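Side-chain contacts in hydrogenase-specific maturation endopeptidase (PDB 5IJA), which probably acts as an endopeptidase that trims the hydrogenase large subunit during [NiFe] enzyme maturation: residues V70-E75 with A83-A88; H113-V118 with Q137-I142. All blocks are in the same frame, centred on the assembly; numbering follows the deposited sequence.

How the contacts relate
Both contacts belong to the core of one alpha/beta domain and meet in its central sheet, where strands 69-73 and 111-118 are antiparallel neighbours. Phe72 O and Phe114 N lie 2.7 Å apart, probably hydrogen-bonded, so the strand of contact 1 is fastened to that of contact 2. The two contacts then build on opposite faces: contact 1 has an irregular loop over an outermost strand, with charged neighbours reaching the surface, whereas contact 2 has helix 130-146 on an inner strand. Both are apolar, but contact 1 sets a ring edge, with a valine beside it, against an isoleucine, and contact 2 joins aliphatic branches alone. His71, on the far face from Phe72, packs on Ile142 of contact 2.

Contact 1 of 2, residues V70-E75 with A83-A88; sequences VHFSGE and AEIRSA
Phe72 points the edge of its ring at Ile85, and that is where the two segments are packed most tightly. Ile85 CG1 lies close to the ring plane, 3.4 Å from Phe72 CE2, so the isoleucine meets the rim and not a face. The same methylene stands 4.0 Å from Phe72 CZ. The two side chains come from opposite directions, Phe72 off the strand and Ile85 off the loop. Phe72 CG is turned beside its own backbone N and anti to its carbonyl carbon (chi1 -48°), which sends the ring across to the loop. Beyond CG1 the chain of Ile85 twists to an unstaggered chi2 of -24°, leaving CD1 4.2 Å from Phe72 CE2.

The fit slackens toward Val70, whose CG1 is 4.4 Å from Ile85 CD1. Ile59 of strand 52-59 touches both Val70 and Ile85, bringing the sheet into the same apolar cluster. Further out the character changes. Glu84, beside Ile85 in the loop, makes a salt bridge with Lys63, while the side chain of Arg86 is exposed.

In the fold, this is the edge strand of the sheet, 69-73, covered on one face by the loop that links helix 76-80 to helix 88-103; Ser87 of that loop is the N-cap residue of the second helix. Every touch across the contact is carbon on carbon. The hold is therefore one of shape and exclusion of water, without direction of its own, and the loop's polar ties, such as the backbone hydrogen bond of Arg86 with Leu60, lie outside it.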
ATOM      1  N   VAL A  70      -4.148   6.485  -6.985  1.00 41.92           N
ATOM      2  CA  VAL A  70      -3.941   7.692  -6.202  1.00 36.43           C
ATOM      3  C   VAL A  70      -2.622   7.603  -5.460  1.00 36.12           C
ATOM      4  O   VAL A  70      -2.133   6.505  -5.182  1.00 34.74           O
ATOM      5  CB  VAL A  70      -5.064   7.921  -5.192  1.00 37.17           C
ATOM      6  CG1 VAL A  70      -6.385   8.056  -5.907  1.00 44.19           C
ATOM      7  CG2 VAL A  70      -5.120   6.765  -4.186  1.00 40.34           C
ATOM      8  N   HIS A  71      -2.061   8.764  -5.128  1.00 34.94           N
ATOM      9  CA  HIS A  71      -0.808   8.846  -4.378  1.00 35.91           C
ATOM     10  C   HIS A  71      -0.854  10.024  -3.429  1.00 39.03           C
ATOM     11  O   HIS A  71      -0.819  11.172  -3.859  1.00 40.47           O
ATOM     12  CB  HIS A  71       0.394   8.974  -5.320  1.00 37.22           C
ATOM     13  CG  HIS A  71       1.688   9.279  -4.627  1.00 36.30           C
ATOM     14  ND1 HIS A  71       2.764   9.836  -5.284  1.00 33.86           N
ATOM     15  CD2 HIS A  71       2.089   9.085  -3.346  1.00 33.19           C
ATOM     16  CE1 HIS A  71       3.765   9.993  -4.434  1.00 38.29           C
ATOM     17  NE2 HIS A  71       3.381   9.543  -3.252  1.00 36.88           N
ATOM     18  N   PHE A  72      -0.926   9.729  -2.134  1.00 35.90           N
ATOM     19  CA  PHE A  72      -0.933  10.757  -1.108  1.00 38.76           C
ATOM     20  C   PHE A  72       0.249  10.564  -0.172  1.00 38.98           C
ATOM     21  O   PHE A  72       0.808   9.465  -0.079  1.00 37.10           O
ATOM     22  CB  PHE A  72      -2.240  10.717  -0.315  1.00 42.63           C
ATOM     23  CG  PHE A  72      -3.468  10.659  -1.168  1.00 44.08           C
ATOM     24  CD1 PHE A  72      -3.691  11.610  -2.151  1.00 43.84           C
ATOM     25  CD2 PHE A  72      -4.401   9.648  -0.991  1.00 41.59           C
ATOM     26  CE1 PHE A  72      -4.822  11.555  -2.937  1.00 44.05           C
ATOM     27  CE2 PHE A  72      -5.533   9.584  -1.771  1.00 46.25           C
ATOM     28  CZ  PHE A  72      -5.747  10.539  -2.747  1.00 44.61           C
ATOM     29  N   SER A  73       0.631  11.616   0.538  1.00 34.80           N
ATOM     30  CA  SER A  73       1.687  11.469   1.530  1.00 35.82           C
ATOM     31  C   SER A  73       1.487  12.376   2.727  1.00 40.73           C
ATOM     32  O   SER A  73       0.827  13.410   2.631  1.00 42.66           O
ATOM     33  CB  SER A  73       3.057  11.735   0.902  1.00 39.65           C
ATOM     34  OG  SER A  73       3.214  13.105   0.605  1.00 42.44           O
ATOM     35  N   GLY A  74       2.070  11.981   3.856  1.00 34.74           N
ATOM     36  CA  GLY A  74       2.017  12.803   5.056  1.00 42.84           C
ATOM     37  C   GLY A  74       0.616  12.891   5.637  1.00 41.96           C
ATOM     38  O   GLY A  74      -0.170  11.935   5.550  1.00 41.14           O
ATOM     39  N   GLU A  75       0.297  14.036   6.241  1.00 40.70           N
ATOM     40  CA  GLU A  75      -0.996  14.213   6.900  1.00 44.34           C
ATOM     41  C   GLU A  75      -2.143  14.099   5.894  1.00 42.70           C
ATOM     42  O   GLU A  75      -3.254  13.708   6.242  1.00 44.45           O
ATOM     43  CB  GLU A  75      -1.041  15.558   7.623  1.00 44.45           C
ATOM     44  N   ALA A  83     -12.823  10.606   3.349  1.00 66.73           N
ATOM     45  CA  ALA A  83     -13.956  10.642   2.459  1.00 71.29           C
ATOM     46  C   ALA A  83     -13.652   9.969   1.138  1.00 72.27           C
ATOM     47  O   ALA A  83     -14.307   9.018   0.722  1.00 74.46           O
ATOM     48  CB  ALA A  83     -14.349  12.085   2.219  1.00 71.01           C
ATOM     49  N   GLU A  84     -12.645  10.481   0.477  1.00 66.90           N
ATOM     50  CA  GLU A  84     -12.415  10.098  -0.880  1.00 65.54           C
ATOM     51  C   GLU A  84     -12.073   8.658  -1.118  1.00 62.93           C
ATOM     52  O   GLU A  84     -12.497   8.095  -2.085  1.00 59.07           O
ATOM     53  CB  GLU A  84     -11.361  10.988  -1.468  1.00 70.10           C
ATOM     54  CG  GLU A  84     -11.770  11.553  -2.789  1.00 73.98           C
ATOM     55  CD  GLU A  84     -10.668  12.350  -3.385  1.00 77.98           C
ATOM     56  OE1 GLU A  84     -10.221  13.306  -2.729  1.00 79.91           O
ATOM     57  OE2 GLU A  84     -10.255  11.998  -4.494  1.00 80.89           O
ATOM     58  N   ILE A  85     -11.283   8.066  -0.257  1.00 59.90           N
ATOM     59  CA  ILE A  85     -10.657   6.794  -0.566  1.00 60.35           C
ATOM     60  C   ILE A  85     -11.046   5.751   0.429  1.00 60.73           C
ATOM     61  O   ILE A  85     -11.114   6.055   1.585  1.00 62.85           O
ATOM     62  CB  ILE A  85      -9.126   6.910  -0.476  1.00 57.12           C
ATOM     63  CG1 ILE A  85      -8.558   7.963  -1.424  1.00 62.11           C
ATOM     64  CG2 ILE A  85      -8.459   5.599  -0.766  1.00 54.14           C
ATOM     65  CD1 ILE A  85      -9.393   8.293  -2.637  1.00 64.63           C
ATOM     66  N   ARG A  86     -11.256   4.521   0.005  1.00 57.93           N
ATOM     67  CA  ARG A  86     -11.557   3.488   0.980  1.00 58.76           C
ATOM     68  C   ARG A  86     -10.690   2.269   0.857  1.00 52.98           C
ATOM     69  O   ARG A  86     -10.863   1.476  -0.024  1.00 51.40           O
ATOM     70  CB  ARG A  86     -13.033   3.091   0.926  1.00 51.92           C
ATOM     71  CG  ARG A  86     -13.914   4.272   0.585  1.00 59.58           C
ATOM     72  CD  ARG A  86     -15.375   3.891   0.445  1.00 66.80           C
ATOM     73  NE  ARG A  86     -16.085   4.865  -0.358  1.00 72.65           N
ATOM     74  CZ  ARG A  86     -16.875   5.820   0.118  1.00 80.14           C
ATOM     75  NH1 ARG A  86     -17.099   5.944   1.415  1.00 69.31           N
ATOM     76  NH2 ARG A  86     -17.452   6.659  -0.717  1.00 82.13           N
ATOM     77  N   SER A  87      -9.794   2.091   1.814  1.00 57.92           N
ATOM     78  CA  SER A  87      -9.073   0.849   1.898  1.00 50.38           C
ATOM     79  C   SER A  87      -9.318   0.297   3.237  1.00 55.24           C
ATOM     80  O   SER A  87      -8.801   0.760   4.225  1.00 53.15           O
ATOM     81  CB  SER A  87      -7.603   1.034   1.690  1.00 51.28           C
ATOM     82  OG  SER A  87      -7.088   1.863   2.641  1.00 53.59           O
ATOM     83  N   ALA A  88     -10.041  -0.797   3.236  1.00 59.20           N
ATOM     84  CA  ALA A  88     -10.347  -1.505   4.445  1.00 58.17           C
ATOM     85  C   ALA A  88      -9.012  -1.902   5.024  1.00 54.34           C
ATOM     86  O   ALA A  88      -8.855  -1.944   6.224  1.00 50.35           O
ATOM     87  CB  ALA A  88     -11.180  -2.731   4.139  1.00 53.14           C
TER

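Contact 2 of 2, residues H113-V118 with Q137-I142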
ATOM      1  N   HIS A 113       4.049   7.426   2.500  1.00 30.22           N
ATOM      2  CA  HIS A 113       3.386   7.575   1.213  1.00 27.01           C
ATOM      3  C   HIS A 113       2.347   6.487   1.044  1.00 31.46           C
ATOM      4  O   HIS A 113       2.554   5.356   1.497  1.00 31.34           O
ATOM      5  CB  HIS A 113       4.411   7.483   0.070  1.00 29.59           C
ATOM      6  CG  HIS A 113       5.303   8.675  -0.038  1.00 32.92           C
ATOM      7  ND1 HIS A 113       5.082   9.683  -0.949  1.00 36.47           N
ATOM      8  CD2 HIS A 113       6.416   9.024   0.649  1.00 35.86           C
ATOM      9  CE1 HIS A 113       6.014  10.608  -0.814  1.00 36.93           C
ATOM     10  NE2 HIS A 113       6.843  10.227   0.139  1.00 33.86           N
ATOM     11  N   PHE A 114       1.239   6.818   0.391  1.00 26.05           N
ATOM     12  CA  PHE A 114       0.148   5.866   0.179  1.00 28.84           C
ATOM     13  C   PHE A 114      -0.151   5.842  -1.302  1.00 29.05           C
ATOM     14  O   PHE A 114      -0.452   6.865  -1.904  1.00 31.64           O
ATOM     15  CB  PHE A 114      -1.121   6.249   0.977  1.00 27.29           C
ATOM     16  CG  PHE A 114      -2.268   5.309   0.777  1.00 28.83           C
ATOM     17  CD1 PHE A 114      -3.170   5.500  -0.262  1.00 33.04           C
ATOM     18  CD2 PHE A 114      -2.450   4.221   1.619  1.00 33.21           C
ATOM     19  CE1 PHE A 114      -4.220   4.614  -0.464  1.00 31.41           C
ATOM     20  CE2 PHE A 114      -3.512   3.325   1.424  1.00 39.53           C
ATOM     21  CZ  PHE A 114      -4.398   3.531   0.381  1.00 35.85           C
ATOM     22  N   ILE A 115      -0.081   4.650  -1.883  1.00 28.87           N
ATOM     23  CA  ILE A 115      -0.477   4.443  -3.262  1.00 28.54           C
ATOM     24  C   ILE A 115      -1.696   3.546  -3.263  1.00 30.46           C
ATOM     25  O   ILE A 115      -1.635   2.410  -2.773  1.00 31.41           O
ATOM     26  CB  ILE A 115       0.647   3.795  -4.079  1.00 29.05           C
ATOM     27  CG1 ILE A 115       1.925   4.624  -3.943  1.00 27.91           C
ATOM     28  CG2 ILE A 115       0.216   3.665  -5.546  1.00 33.53           C
ATOM     29  CD1 ILE A 115       3.161   3.956  -4.618  1.00 27.89           C
ATOM     30  N   GLY A 116      -2.809   4.059  -3.778  1.00 31.75           N
ATOM     31  CA  GLY A 116      -4.044   3.298  -3.826  1.00 32.53           C
ATOM     32  C   GLY A 116      -4.430   2.924  -5.247  1.00 35.09           C
ATOM     33  O   GLY A 116      -4.399   3.764  -6.148  1.00 37.60           O
ATOM     34  N   ILE A 117      -4.778   1.660  -5.443  1.00 31.53           N
ATOM     35  CA  ILE A 117      -5.165   1.159  -6.757  1.00 38.07           C
ATOM     36  C   ILE A 117      -6.652   0.859  -6.745  1.00 42.65           C
ATOM     37  O   ILE A 117      -7.106  -0.021  -6.004  1.00 39.44           O
ATOM     38  CB  ILE A 117      -4.375  -0.104  -7.139  1.00 33.89           C
ATOM     39  CG1 ILE A 117      -2.870   0.178  -7.104  1.00 36.07           C
ATOM     40  CG2 ILE A 117      -4.796  -0.612  -8.524  1.00 39.50           C
ATOM     41  CD1 ILE A 117      -2.022  -1.090  -7.031  1.00 38.65           C
ATOM     42  N   VAL A 118      -7.412   1.597  -7.551  1.00 40.99           N
ATOM     43  CA  VAL A 118      -8.868   1.508  -7.486  1.00 45.86           C
ATOM     44  C   VAL A 118      -9.349   0.193  -8.090  1.00 44.11           C
ATOM     45  O   VAL A 118      -9.168  -0.081  -9.275  1.00 44.40           O
ATOM     46  CB  VAL A 118      -9.553   2.702  -8.190  1.00 41.55           C
ATOM     47  CG1 VAL A 118     -11.064   2.518  -8.198  1.00 45.35           C
ATOM     48  CG2 VAL A 118      -9.190   4.006  -7.510  1.00 46.18           C
ATOM     49  N   GLN A 137       0.729  -1.573 -12.843  1.00 36.44           N
ATOM     50  CA  GLN A 137       1.875  -1.048 -13.568  1.00 40.38           C
ATOM     51  C   GLN A 137       2.191   0.388 -13.168  1.00 32.47           C
ATOM     52  O   GLN A 137       3.353   0.730 -12.907  1.00 35.41           O
ATOM     53  CB  GLN A 137       1.622  -1.153 -15.072  1.00 40.92           C
ATOM     54  CG  GLN A 137       1.556  -2.602 -15.547  1.00 43.35           C
ATOM     55  CD  GLN A 137       2.858  -3.343 -15.288  1.00 47.64           C
ATOM     56  OE1 GLN A 137       3.942  -2.824 -15.557  1.00 49.61           O
ATOM     57  NE2 GLN A 137       2.758  -4.553 -14.744  1.00 44.54           N
ATOM     58  N   LYS A 138       1.169   1.229 -13.076  1.00 36.82           N
ATOM     59  CA  LYS A 138       1.443   2.617 -12.714  1.00 39.29           C
ATOM     60  C   LYS A 138       1.789   2.760 -11.230  1.00 37.48           C
ATOM     61  O   LYS A 138       2.582   3.631 -10.869  1.00 35.45           O
ATOM     62  CB  LYS A 138       0.278   3.534 -13.076  1.00 38.45           C
ATOM     63  CG  LYS A 138       0.780   4.950 -13.382  1.00 50.44           C
ATOM     64  CD  LYS A 138      -0.043   5.676 -14.440  1.00 59.99           C
ATOM     65  CE  LYS A 138       0.703   6.933 -14.912  1.00 64.86           C
ATOM     66  NZ  LYS A 138      -0.184   8.010 -15.447  1.00 60.77           N
ATOM     67  N   ALA A 139       1.201   1.919 -10.376  1.00 35.39           N
ATOM     68  CA  ALA A 139       1.585   1.914  -8.967  1.00 32.94           C
ATOM     69  C   ALA A 139       3.061   1.563  -8.810  1.00 32.87           C
ATOM     70  O   ALA A 139       3.773   2.169  -7.997  1.00 32.31           O
ATOM     71  CB  ALA A 139       0.719   0.938  -8.174  1.00 32.47           C
ATOM     72  N   VAL A 140       3.522   0.592  -9.592  1.00 28.81           N
ATOM     73  CA  VAL A 140       4.926   0.189  -9.547  1.00 32.32           C
ATOM     74  C   VAL A 140       5.844   1.334  -9.987  1.00 34.33           C
ATOM     75  O   VAL A 140       6.900   1.560  -9.382  1.00 30.84           O
ATOM     76  CB  VAL A 140       5.164  -1.063 -10.413  1.00 30.53           C
ATOM     77  CG1 VAL A 140       6.675  -1.349 -10.579  1.00 36.22           C
ATOM     78  CG2 VAL A 140       4.478  -2.245  -9.780  1.00 32.99           C
ATOM     79  N   GLU A 141       5.424   2.065 -11.014  1.00 35.81           N
ATOM     80  CA  GLU A 141       6.192   3.210 -11.521  1.00 38.81           C
ATOM     81  C   GLU A 141       6.343   4.319 -10.489  1.00 38.35           C
ATOM     82  O   GLU A 141       7.428   4.880 -10.323  1.00 40.43           O
ATOM     83  CB  GLU A 141       5.535   3.794 -12.761  1.00 41.47           C
ATOM     84  CG  GLU A 141       5.619   2.933 -13.997  1.00 47.95           C
ATOM     85  CD  GLU A 141       4.942   3.605 -15.174  1.00 55.14           C
ATOM     86  OE1 GLU A 141       4.959   4.858 -15.219  1.00 58.01           O
ATOM     87  OE2 GLU A 141       4.378   2.893 -16.034  1.00 51.85           O
ATOM     88  N   ILE A 142       5.249   4.638  -9.807  1.00 34.51           N
ATOM     89  CA  ILE A 142       5.282   5.637  -8.740  1.00 35.08           C
ATOM     90  C   ILE A 142       6.214   5.196  -7.618  1.00 30.43           C
ATOM     91  O   ILE A 142       7.034   5.971  -7.142  1.00 34.22           O
ATOM     92  CB  ILE A 142       3.866   5.899  -8.179  1.00 37.36           C
ATOM     93  CG1 ILE A 142       2.955   6.431  -9.284  1.00 38.75           C
ATOM     94  CG2 ILE A 142       3.908   6.882  -7.013  1.00 36.92           C
ATOM     95  CD1 ILE A 142       1.502   6.643  -8.867  1.00 34.10           C
TER
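Ile115 and Ala139 sit nearest each other in backbone terms, with their CA atoms 6.6 Å apart, and the isoleucine fills the gap with both its branches. From CB, the methyl CG2 is anti to the backbone N and drops onto the alanine, 3.8 Å from Ala139 CB and nearly as close to its CA. The other branch sets off beside the N through CG1 (chi1 -54°) and runs out extended to CD1. That tip lies 3.9 Å from Ile142 CG2 and equally near the carbonyl oxygen of Ala139, with the side chains of Ile115 and Ile142 sliding past each other in opposite directions. Helix 130-146 lies against one face of the sheet in this alpha/beta/alpha fold, running antiparallel to strand 111-118 at 170°, the short axes 9.0 Å apart at their closest. Replacing Ile115 with an alanine would probably open a gap under the helix, leaving Ile142 CG2 without its methyl partner. Two residues along the strand, Ile117 presses CD1 to 3.6 Å from Ala139 CB, so that one small methyl is gripped by two isoleucines. Ile117 also touches Ala18 of helix 18-28, the other helix beside this layer.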